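Local coordinates for protein tyrosine--tRNA ligase, mitochondrial (Coccidioides posadasii, PDB 5IJX) that probably catalyses the ATP-dependent attachment of tyrosine to its cognate tRNA, forming L-tyrosyl-tRNA(Tyr), AMP and diphosphate, at residues Ala109-Pro114 against Phe215-Met220; Val321-Val326 against Val356-Leu361. One frame throughout, in Å; residues are numbered along the deposited sequence.

Contact 1 of 2, residues Ala109-Pro114 against Phe215-Met220. With TYR (tyrosine), chain B.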
# COMPACT_ATOMS: atom_id res chain seq x y z
N ALA A 109 -14.46 -2.34 -3.07
CA ALA A 109 -15.40 -1.96 -4.12
C ALA A 109 -15.07 -0.59 -4.70
O ALA A 109 -15.43 -0.31 -5.85
CB ALA A 109 -16.82 -1.97 -3.58
N LYS A 110 -14.41 0.28 -3.94
CA LYS A 110 -13.99 1.56 -4.48
C LYS A 110 -12.96 1.40 -5.59
O LYS A 110 -12.77 2.32 -6.39
CB LYS A 110 -13.43 2.45 -3.37
N ILE A 111 -12.29 0.25 -5.66
CA ILE A 111 -11.32 -0.04 -6.71
C ILE A 111 -11.91 -0.95 -7.78
O ILE A 111 -11.62 -0.79 -8.96
CB ILE A 111 -10.05 -0.65 -6.10
CG1 ILE A 111 -9.39 0.34 -5.13
CG2 ILE A 111 -9.07 -1.04 -7.20
CD1 ILE A 111 -8.30 -0.27 -4.29
N GLY A 112 -12.72 -1.93 -7.37
CA GLY A 112 -13.30 -2.87 -8.30
C GLY A 112 -12.38 -4.05 -8.56
O GLY A 112 -11.21 -3.87 -8.88
N ASP A 113 -12.91 -5.26 -8.42
CA ASP A 113 -12.12 -6.45 -8.65
C ASP A 113 -11.79 -6.57 -10.14
O ASP A 113 -12.72 -6.68 -10.95
CB ASP A 113 -12.87 -7.69 -8.18
CG ASP A 113 -11.99 -8.92 -8.12
OD1 ASP A 113 -10.84 -8.84 -8.59
OD2 ASP A 113 -12.45 -9.96 -7.61
N PRO A 114 -10.52 -6.55 -10.54
CA PRO A 114 -10.20 -6.61 -11.98
C PRO A 114 -10.39 -7.98 -12.61
O PRO A 114 -10.09 -8.13 -13.80
CB PRO A 114 -8.72 -6.18 -12.02
CG PRO A 114 -8.19 -6.54 -10.69
CD PRO A 114 -9.31 -6.33 -9.72
N PHE A 215 -4.03 -3.16 -9.71
CA PHE A 215 -3.03 -4.22 -9.60
C PHE A 215 -2.91 -4.74 -8.18
O PHE A 215 -2.62 -5.93 -7.97
CB PHE A 215 -1.68 -3.69 -10.09
CG PHE A 215 -0.56 -4.69 -10.01
CD1 PHE A 215 -0.53 -5.79 -10.86
CD2 PHE A 215 0.46 -4.53 -9.10
CE1 PHE A 215 0.50 -6.70 -10.79
CE2 PHE A 215 1.50 -5.44 -9.02
CZ PHE A 215 1.51 -6.53 -9.87
N CYS A 216 -3.15 -3.89 -7.19
CA CYS A 216 -3.02 -4.26 -5.78
C CYS A 216 -4.32 -4.80 -5.18
O CYS A 216 -4.34 -5.10 -3.99
CB CYS A 216 -2.55 -3.05 -4.97
SG CYS A 216 -0.88 -2.48 -5.40
N TYR A 217 -5.38 -4.92 -5.97
CA TYR A 217 -6.63 -5.47 -5.45
C TYR A 217 -6.44 -6.84 -4.81
O TYR A 217 -6.84 -7.01 -3.64
CB TYR A 217 -7.68 -5.52 -6.56
CG TYR A 217 -9.04 -5.96 -6.09
CD1 TYR A 217 -10.02 -5.03 -5.78
CD2 TYR A 217 -9.35 -7.30 -5.95
CE1 TYR A 217 -11.27 -5.43 -5.34
CE2 TYR A 217 -10.59 -7.72 -5.51
CZ TYR A 217 -11.55 -6.78 -5.21
OH TYR A 217 -12.79 -7.19 -4.78
N PRO A 218 -5.86 -7.83 -5.48
CA PRO A 218 -5.70 -9.14 -4.83
C PRO A 218 -4.86 -9.08 -3.57
O PRO A 218 -5.00 -9.95 -2.70
CB PRO A 218 -5.03 -10.00 -5.92
CG PRO A 218 -4.35 -9.02 -6.81
CD PRO A 218 -5.22 -7.79 -6.81
N ILE A 219 -4.00 -8.08 -3.43
CA ILE A 219 -3.28 -7.91 -2.18
C ILE A 219 -4.24 -7.51 -1.07
O ILE A 219 -4.22 -8.06 0.03
CB ILE A 219 -2.14 -6.88 -2.33
CG1 ILE A 219 -1.19 -7.32 -3.44
CG2 ILE A 219 -1.41 -6.72 -1.00
CD1 ILE A 219 -0.05 -6.36 -3.68
N MSE A 220 -5.10 -6.53 -1.34
CA MSE A 220 -6.06 -6.10 -0.34
C MSE A 220 -6.95 -7.26 0.07
O MSE A 220 -7.21 -7.47 1.26
CB MSE A 220 -6.91 -4.95 -0.86
CG MSE A 220 -6.13 -3.68 -1.14
SE MSE A 220 -7.31 -2.20 -1.59
CE MSE A 220 -7.77 -1.62 0.21
N TYR B . -13.82 -10.26 -5.09
CA TYR B . -15.21 -10.37 -4.66
C TYR B . -16.16 -10.01 -5.80
O TYR B . -17.31 -10.46 -5.85
CB TYR B . -15.47 -9.46 -3.46
CG TYR B . -14.54 -9.68 -2.28
CD1 TYR B . -14.11 -10.96 -1.94
CD2 TYR B . -14.10 -8.62 -1.50
CE1 TYR B . -13.26 -11.16 -0.86
CE2 TYR B . -13.25 -8.81 -0.43
CZ TYR B . -12.83 -10.08 -0.11
OH TYR B . -11.99 -10.27 0.96
OXT TYR B . -15.80 -9.27 -6.71

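Contact 2 of 2, residues Val321-Val326 against Val356-Leu361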
# COMPACT_ATOMS: atom_id res chain seq x y z
N VAL A 321 -37.72 -23.39 -13.98
CA VAL A 321 -36.42 -24.03 -14.09
C VAL A 321 -36.56 -25.32 -14.88
O VAL A 321 -37.55 -26.05 -14.74
CB VAL A 321 -35.82 -24.28 -12.70
CG1 VAL A 321 -34.57 -25.14 -12.80
CG2 VAL A 321 -35.48 -22.95 -12.03
N ALA A 322 -35.55 -25.62 -15.70
CA ALA A 322 -35.58 -26.82 -16.52
C ALA A 322 -35.81 -28.06 -15.67
O ALA A 322 -35.28 -28.18 -14.56
CB ALA A 322 -34.27 -26.96 -17.30
N ASP A 323 -36.62 -28.99 -16.19
CA ASP A 323 -36.75 -30.29 -15.55
C ASP A 323 -35.40 -30.98 -15.42
O ASP A 323 -35.16 -31.70 -14.44
CB ASP A 323 -37.71 -31.17 -16.35
CG ASP A 323 -39.16 -30.72 -16.22
OD1 ASP A 323 -39.59 -30.40 -15.10
OD2 ASP A 323 -39.86 -30.69 -17.25
N SER A 324 -34.50 -30.76 -16.38
CA SER A 324 -33.18 -31.39 -16.34
C SER A 324 -32.35 -30.88 -15.18
O SER A 324 -31.46 -31.59 -14.70
CB SER A 324 -32.45 -31.13 -17.66
OG SER A 324 -31.10 -31.52 -17.58
N ASP A 325 -32.61 -29.66 -14.70
CA ASP A 325 -31.75 -29.01 -13.73
C ASP A 325 -32.32 -28.97 -12.32
O ASP A 325 -31.59 -28.60 -11.39
CB ASP A 325 -31.46 -27.57 -14.18
CG ASP A 325 -30.72 -27.51 -15.50
OD1 ASP A 325 -29.90 -28.41 -15.76
OD2 ASP A 325 -30.98 -26.57 -16.28
N VAL A 326 -33.59 -29.34 -12.12
CA VAL A 326 -34.23 -29.10 -10.84
C VAL A 326 -33.57 -29.90 -9.72
O VAL A 326 -33.69 -29.53 -8.54
CB VAL A 326 -35.74 -29.41 -10.93
CG1 VAL A 326 -35.99 -30.91 -10.99
CG2 VAL A 326 -36.48 -28.78 -9.77
N VAL A 356 -43.93 -30.40 -9.89
CA VAL A 356 -43.91 -30.88 -8.51
C VAL A 356 -42.65 -30.40 -7.81
O VAL A 356 -42.69 -29.90 -6.68
CB VAL A 356 -44.03 -32.41 -8.47
CG1 VAL A 356 -44.00 -32.92 -7.04
CG2 VAL A 356 -45.31 -32.86 -9.17
N ALA A 357 -41.50 -30.54 -8.47
CA ALA A 357 -40.23 -30.16 -7.85
C ALA A 357 -40.00 -28.66 -7.96
O ALA A 357 -39.60 -28.01 -6.98
CB ALA A 357 -39.08 -30.93 -8.49
N GLN A 358 -40.23 -28.08 -9.14
CA GLN A 358 -40.03 -26.65 -9.32
C GLN A 358 -40.76 -25.85 -8.24
O GLN A 358 -40.23 -24.85 -7.75
CB GLN A 358 -40.51 -26.23 -10.71
CG GLN A 358 -39.55 -26.62 -11.85
CD GLN A 358 -39.61 -28.10 -12.20
OE1 GLN A 358 -40.49 -28.83 -11.75
NE2 GLN A 358 -38.66 -28.55 -13.02
N HIS A 359 -41.94 -26.31 -7.82
CA HIS A 359 -42.74 -25.57 -6.85
C HIS A 359 -42.15 -25.66 -5.45
O HIS A 359 -42.03 -24.64 -4.75
CB HIS A 359 -44.18 -26.09 -6.85
CG HIS A 359 -45.06 -25.38 -7.83
ND1 HIS A 359 -45.94 -24.38 -7.46
CD2 HIS A 359 -45.20 -25.52 -9.17
CE1 HIS A 359 -46.57 -23.93 -8.53
NE2 HIS A 359 -46.15 -24.61 -9.58
N LYS A 360 -41.79 -26.86 -5.00
CA LYS A 360 -41.09 -26.99 -3.72
C LYS A 360 -39.82 -26.14 -3.71
O LYS A 360 -39.54 -25.44 -2.74
CB LYS A 360 -40.76 -28.46 -3.45
CG LYS A 360 -40.10 -28.71 -2.10
CD LYS A 360 -41.04 -28.40 -0.94
CE LYS A 360 -40.41 -28.78 0.39
N LEU A 361 -39.05 -26.19 -4.80
CA LEU A 361 -37.87 -25.35 -4.94
C LEU A 361 -38.20 -23.88 -4.72
O LEU A 361 -37.64 -23.22 -3.83
CB LEU A 361 -37.26 -25.57 -6.32
CG LEU A 361 -36.04 -24.74 -6.71
CD1 LEU A 361 -34.83 -25.15 -5.89
CD2 LEU A 361 -35.76 -24.89 -8.19

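Contact 1 of 2, residues Ala109-Pro114 against Phe215-Met220
Tyr217, at the start of helix 217-229, lays its ring against Asp113 of the loop, a good example of backbone serving as an aromatic ring's partner. The CA of Asp113 stands 3.5 Å from the centroid of the Tyr217 ring and only 12° off its normal, a CH-pi contact over one face. Because CG of Asp113 is anti to its own N (chi1 -168°), the carboxylate runs on from there toward the CE2 side of the ring, its plane about 15° from the ring plane. Both polar ends thus converge on the bound tyrosine, whose N donates to Asp113 OD2 at 2.9 Å and to Tyr217 OH at 3.3 Å. Asp73 also hydrogen-bonds the Tyr217 hydroxyl and Gln242 the OD2 of Asp113, so neighbouring side chains help to fix this recognition site for the substrate's amino group.

Nearer the root of the ring, CD of Pro114 comes obliquely to within 3.6 Å of Tyr217 CB. The carbonyl O of Gly112 lies 3.5 Å from Tyr217 CD1, again at a slant. Ile111 comes to the ring's edge instead, its CG2 lying near the ring plane and 4.3 Å from Tyr217 CD1.

Farther along the helix, the selenomethionine Met220 bends at its last torsion, and its SE lies 3.5 Å from Ile111 CD1. The two branches of Ile111 therefore divide their work between Tyr217 and Met220.

The 109-114 loop runs from strand 99-104 towards helix 126-154, while helix 217-229 leads to strand 233-239 of the same sheet. Tyr199 of helix 198-205 packs on both Pro114 and Pro218, helix 243-259 meets Pro218, and Leu178 of the second subunit touches Met220.

Contact 2 of 2, residues Val321-Val326 against Val356-Leu361
Val326 and Gln358 mark the closest approach of the two backbones, with their CA atoms 6.5 Å apart. The 321-326 side is a turn that curls back on itself, its Asp325 N bonded to Ala322 O, and leads into helix 326-333, whose first residue is Val326; the 356-361 side is the regular first part of helix 356-370.

One long polar side chain, that of Gln358, reaches from helix to turn. It bends at its second torsion (chi2 76°), which carries the amide across to the loop. There NE2 donates to the carbonyl O of Val321 at 3.2 Å with an N-H...O angle of 145°, approaching from above the carbonyl plane. The same nitrogen makes a shorter but poorly aligned, weak bond to Asp323 OD1 at 2.9 Å, the carboxylate standing almost perpendicular (80°) to the amide. The amide nitrogen of the buried Gln358 is thereby given a main-chain acceptor and, weakly, a side-chain one, and His348 of helix 338-350 adds a weak hydrogen bond to the same Asp323 oxygen.

The setting is the helical region that follows the nucleotide-binding sheet in the chain, consistent with the helical domain found after the Rossmann-fold catalytic domain in tyrosyl-tRNA synthetases of the bacterial type. Here helices 326-333, 338-350 and 356-370 succeed one another with no strand between.

Beside these polar bonds is an apolar patch centred on Val326. Its CG2, anti to the backbone N, points to the helix and meets Ala357 CB at 3.6 Å. One turn on, Leu361 CD2 lies 4.3 Å from CG2 of Val326 and equally far from CG2 of Val321, while Leu330 of helix 326-333 packs on both Ala357 and Leu361. Val326 CB also comes within 3.7 Å of Gln358 NE2, the two side chains crossing at about a right angle.

In the fold
The two contacts illustrate how one synthetase chain divides its labour along its length. Contact 1 belongs to the tyrosine pocket of the nucleotide-binding domain, supplying two of its twelve residues, and borders the second subunit. Contact 2 comes later in the chain, opening only after contact 1 has closed, and joins the turn between helices 311-319 and 326-333 to helix 356-370; neither of its segments touches the other subunit. Their centres lie about 38 Å apart and their nearest atoms about 26 Å, so they do not meet. The first takes part directly in binding the tyrosine, whereas the second, holding no pocket residue, lies well away from it.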